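Local coordinates for protein indole-3-pyruvate decarboxylase (Azospirillum brasilense, PDB 2NXW) that catalyses the thiamine diphosphate- and magnesium-dependent decarboxylation of indole-3-pyruvate to indole-3-acetaldehyde, a step in auxin biosynthesis, at residues R260-G272 against P349-H361. Residues are numbered along the deposited sequence; the frame is centred on the assembly and turned at random.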
# COMPACT_ATOMS: atom_id res chain seq x y z
N ARG A 260 20.00 21.36 -20.94
CA ARG A 260 21.01 21.47 -21.99
C ARG A 260 20.64 22.52 -23.04
O ARG A 260 19.55 22.49 -23.61
CB ARG A 260 21.21 20.10 -22.65
CG ARG A 260 22.38 19.98 -23.63
CD ARG A 260 22.68 18.49 -23.85
NE ARG A 260 23.62 18.21 -24.93
CZ ARG A 260 23.33 18.32 -26.22
NH1 ARG A 260 22.12 18.71 -26.60
NH2 ARG A 260 24.24 18.02 -27.15
N GLY A 261 21.55 23.46 -23.29
CA GLY A 261 21.29 24.49 -24.27
C GLY A 261 20.89 25.82 -23.67
O GLY A 261 21.03 26.87 -24.30
N LEU A 262 20.38 25.80 -22.44
CA LEU A 262 19.97 27.03 -21.77
C LEU A 262 21.19 27.92 -21.49
O LEU A 262 22.27 27.43 -21.19
CB LEU A 262 19.26 26.70 -20.45
CG LEU A 262 17.87 26.06 -20.55
CD1 LEU A 262 17.40 25.65 -19.15
CD2 LEU A 262 16.89 27.03 -21.20
N LEU A 263 20.99 29.24 -21.58
CA LEU A 263 22.04 30.22 -21.33
C LEU A 263 23.25 30.13 -22.27
O LEU A 263 24.31 30.68 -21.96
CB LEU A 263 22.52 30.14 -19.87
CG LEU A 263 21.72 30.97 -18.86
CD1 LEU A 263 20.28 30.48 -18.77
CD2 LEU A 263 22.41 30.90 -17.51
N ALA A 264 23.09 29.46 -23.40
CA ALA A 264 24.19 29.31 -24.35
C ALA A 264 24.74 30.65 -24.82
O ALA A 264 25.95 30.79 -25.02
CB ALA A 264 23.75 28.49 -25.55
N ASP A 265 23.86 31.64 -25.00
CA ASP A 265 24.28 32.95 -25.47
C ASP A 265 24.45 33.97 -24.35
O ASP A 265 24.69 35.15 -24.61
CB ASP A 265 23.27 33.50 -26.49
CG ASP A 265 23.08 32.58 -27.68
OD1 ASP A 265 24.08 31.97 -28.13
OD2 ASP A 265 21.94 32.47 -28.17
N ALA A 266 24.35 33.52 -23.11
CA ALA A 266 24.47 34.40 -21.95
C ALA A 266 25.90 34.85 -21.62
O ALA A 266 26.87 34.24 -22.05
CB ALA A 266 23.88 33.71 -20.73
N PRO A 267 26.03 35.93 -20.84
CA PRO A 267 27.34 36.45 -20.45
C PRO A 267 28.10 35.43 -19.60
O PRO A 267 29.33 35.41 -19.60
CB PRO A 267 26.99 37.72 -19.66
CG PRO A 267 25.71 38.16 -20.27
CD PRO A 267 24.96 36.86 -20.45
N THR A 268 27.37 34.60 -18.86
CA THR A 268 27.98 33.55 -18.05
C THR A 268 27.28 32.24 -18.43
O THR A 268 26.37 31.77 -17.73
CB THR A 268 27.85 33.82 -16.52
OG1 THR A 268 26.46 33.84 -16.14
CG2 THR A 268 28.48 35.16 -16.17
N PRO A 269 27.68 31.65 -19.57
CA PRO A 269 27.10 30.41 -20.07
C PRO A 269 27.54 29.18 -19.28
O PRO A 269 28.51 29.23 -18.53
CB PRO A 269 27.59 30.38 -21.52
CG PRO A 269 28.96 30.96 -21.40
CD PRO A 269 28.76 32.13 -20.45
N PRO A 270 26.81 28.07 -19.43
CA PRO A 270 27.17 26.84 -18.71
C PRO A 270 28.56 26.34 -19.11
O PRO A 270 28.95 26.43 -20.27
CB PRO A 270 26.07 25.87 -19.14
CG PRO A 270 24.90 26.76 -19.38
CD PRO A 270 25.53 27.90 -20.15
N LEU A 271 29.30 25.83 -18.13
CA LEU A 271 30.62 25.27 -18.37
C LEU A 271 30.46 23.95 -19.11
O LEU A 271 31.38 23.47 -19.77
CB LEU A 271 31.34 25.02 -17.04
CG LEU A 271 31.67 26.25 -16.19
CD1 LEU A 271 31.98 25.82 -14.77
CD2 LEU A 271 32.84 27.00 -16.82
N GLY A 272 29.27 23.37 -18.97
CA GLY A 272 28.96 22.11 -19.61
C GLY A 272 27.67 21.55 -19.04
O GLY A 272 26.98 22.21 -18.26
N PRO A 349 23.16 43.15 -6.99
CA PRO A 349 23.36 44.31 -7.86
C PRO A 349 23.73 43.86 -9.27
O PRO A 349 24.15 42.73 -9.49
CB PRO A 349 24.51 45.05 -7.17
CG PRO A 349 25.32 43.93 -6.60
CD PRO A 349 24.26 43.00 -6.02
N PRO A 350 23.53 44.75 -10.26
CA PRO A 350 23.86 44.43 -11.65
C PRO A 350 25.35 44.12 -11.73
O PRO A 350 26.13 44.54 -10.88
CB PRO A 350 23.51 45.72 -12.39
CG PRO A 350 22.45 46.34 -11.54
CD PRO A 350 22.96 46.10 -10.14
N SER A 351 25.75 43.37 -12.76
CA SER A 351 27.16 43.03 -12.94
C SER A 351 27.43 42.88 -14.43
O SER A 351 26.52 42.53 -15.19
CB SER A 351 27.49 41.72 -12.23
OG SER A 351 28.84 41.36 -12.41
N ASP A 352 28.66 43.16 -14.85
CA ASP A 352 29.03 43.01 -16.26
C ASP A 352 29.92 41.78 -16.41
O ASP A 352 30.53 41.56 -17.45
CB ASP A 352 29.74 44.27 -16.78
CG ASP A 352 30.97 44.65 -15.98
OD1 ASP A 352 31.26 44.00 -14.95
OD2 ASP A 352 31.66 45.62 -16.38
N ARG A 353 29.95 40.98 -15.35
CA ARG A 353 30.73 39.75 -15.29
C ARG A 353 30.48 38.90 -16.54
O ARG A 353 29.34 38.68 -16.93
CB ARG A 353 30.34 38.95 -14.05
CG ARG A 353 31.29 37.84 -13.67
CD ARG A 353 30.90 37.25 -12.32
NE ARG A 353 29.70 36.43 -12.43
CZ ARG A 353 29.70 35.16 -12.80
NH1 ARG A 353 30.85 34.56 -13.10
NH2 ARG A 353 28.56 34.48 -12.88
N THR A 354 31.56 38.42 -17.15
CA THR A 354 31.45 37.60 -18.35
C THR A 354 32.44 36.44 -18.28
O THR A 354 33.63 36.64 -18.01
CB THR A 354 31.73 38.44 -19.63
OG1 THR A 354 30.85 39.58 -19.65
CG2 THR A 354 31.49 37.60 -20.88
N THR A 355 31.94 35.23 -18.52
CA THR A 355 32.80 34.05 -18.47
C THR A 355 32.77 33.26 -19.76
O THR A 355 33.10 32.07 -19.78
CB THR A 355 32.40 33.13 -17.31
OG1 THR A 355 31.02 32.76 -17.43
CG2 THR A 355 32.62 33.83 -15.98
N ARG A 356 32.39 33.92 -20.85
CA ARG A 356 32.36 33.27 -22.15
C ARG A 356 33.79 32.96 -22.60
O ARG A 356 34.75 33.60 -22.16
CB ARG A 356 31.66 34.17 -23.16
CG ARG A 356 30.18 34.39 -22.87
CD ARG A 356 29.49 35.15 -23.99
NE ARG A 356 29.43 34.38 -25.23
CZ ARG A 356 28.58 33.37 -25.45
NH1 ARG A 356 27.71 33.02 -24.51
NH2 ARG A 356 28.61 32.72 -26.60
N GLY A 357 33.91 31.97 -23.48
CA GLY A 357 35.20 31.56 -24.00
C GLY A 357 34.97 30.59 -25.14
O GLY A 357 33.82 30.29 -25.48
N LYS A 358 36.04 30.08 -25.75
CA LYS A 358 35.88 29.14 -26.84
C LYS A 358 35.15 27.89 -26.35
O LYS A 358 35.33 27.46 -25.20
CB LYS A 358 37.24 28.79 -27.45
CG LYS A 358 37.71 29.83 -28.47
CD LYS A 358 39.12 29.57 -28.97
CE LYS A 358 40.15 29.85 -27.89
NZ LYS A 358 41.54 29.61 -28.38
N GLU A 359 34.32 27.33 -27.22
CA GLU A 359 33.51 26.15 -26.92
C GLU A 359 34.10 25.21 -25.88
O GLU A 359 35.25 24.78 -25.99
CB GLU A 359 33.26 25.36 -28.21
N PRO A 360 33.31 24.88 -24.84
CA PRO A 360 33.76 23.98 -23.78
C PRO A 360 33.78 22.54 -24.28
O PRO A 360 34.81 21.86 -24.21
CB PRO A 360 32.72 24.20 -22.69
CG PRO A 360 31.47 24.44 -23.48
CD PRO A 360 31.95 25.38 -24.56
N HIS A 361 32.64 22.08 -24.79
CA HIS A 361 32.53 20.72 -25.30
C HIS A 361 32.98 20.65 -26.76
O HIS A 361 32.39 21.27 -27.64
CB HIS A 361 31.09 20.21 -25.18
CG HIS A 361 30.93 18.78 -25.59
ND1 HIS A 361 30.91 18.38 -26.91
CD2 HIS A 361 30.83 17.65 -24.85
CE1 HIS A 361 30.80 17.07 -26.97
NE2 HIS A 361 30.75 16.60 -25.73
O HOH W 1 26.66 31.04 -28.12
O HOH W 2 30.82 30.13 -17.72
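Arg353 is the first residue of 349-361 to meet the other loop: the methyl CG2 of Thr268 sits over one face of its guanidinium, offset toward the rim and 3.4 Å from NH2. That nitrogen also donates to the carbonyl of Ala246 in helix 239-249, while Gln247 of the same helix reaches the Arg353 carbonyl, so the arginine lies between loop and helix. At Thr354 the contact passes to the backbone, CA lying 3.3 Å from Pro267 O in a CA-H...O contact. Pro267 O also receives the N-H of Thr355, with Thr355 N 2.8 Å away, the one backbone-to-backbone hydrogen bond between the segments. Thr355 OG1, placed between its own backbone N and carbonyl carbon (chi1 57°), lies 3.2 Å from Thr268 CA and is linked through a water to Pro269 O.

Arg356 makes the main polar grip. Its chain bends at chi3 (67°) after CG has passed Pro269 CD at 3.6 Å, and the guanidinium turns its edge to the beta turn from Leu263 to Ala266. NH1 donates to both Ala264 O and Ala266 O, each at 2.9 Å, the first bond almost straight (177°). With both acceptors close to the guanidinium plane, the pair should restrict rotation of the group. A second water accepts from NH2 and donates to Ala264 O and Asp265 OD1, bringing the aspartate in indirectly. Farther along, Pro360 lays CB against Leu271 O at 3.3 Å.

This is a surface contact away from the cofactor sites. The extended linker leading from helix 337-346 to helix 376-388 runs over the loop that follows strand 253-255, holding the interdomain connection against the central domain of a three-domain thiamine diphosphate-dependent decarboxylase.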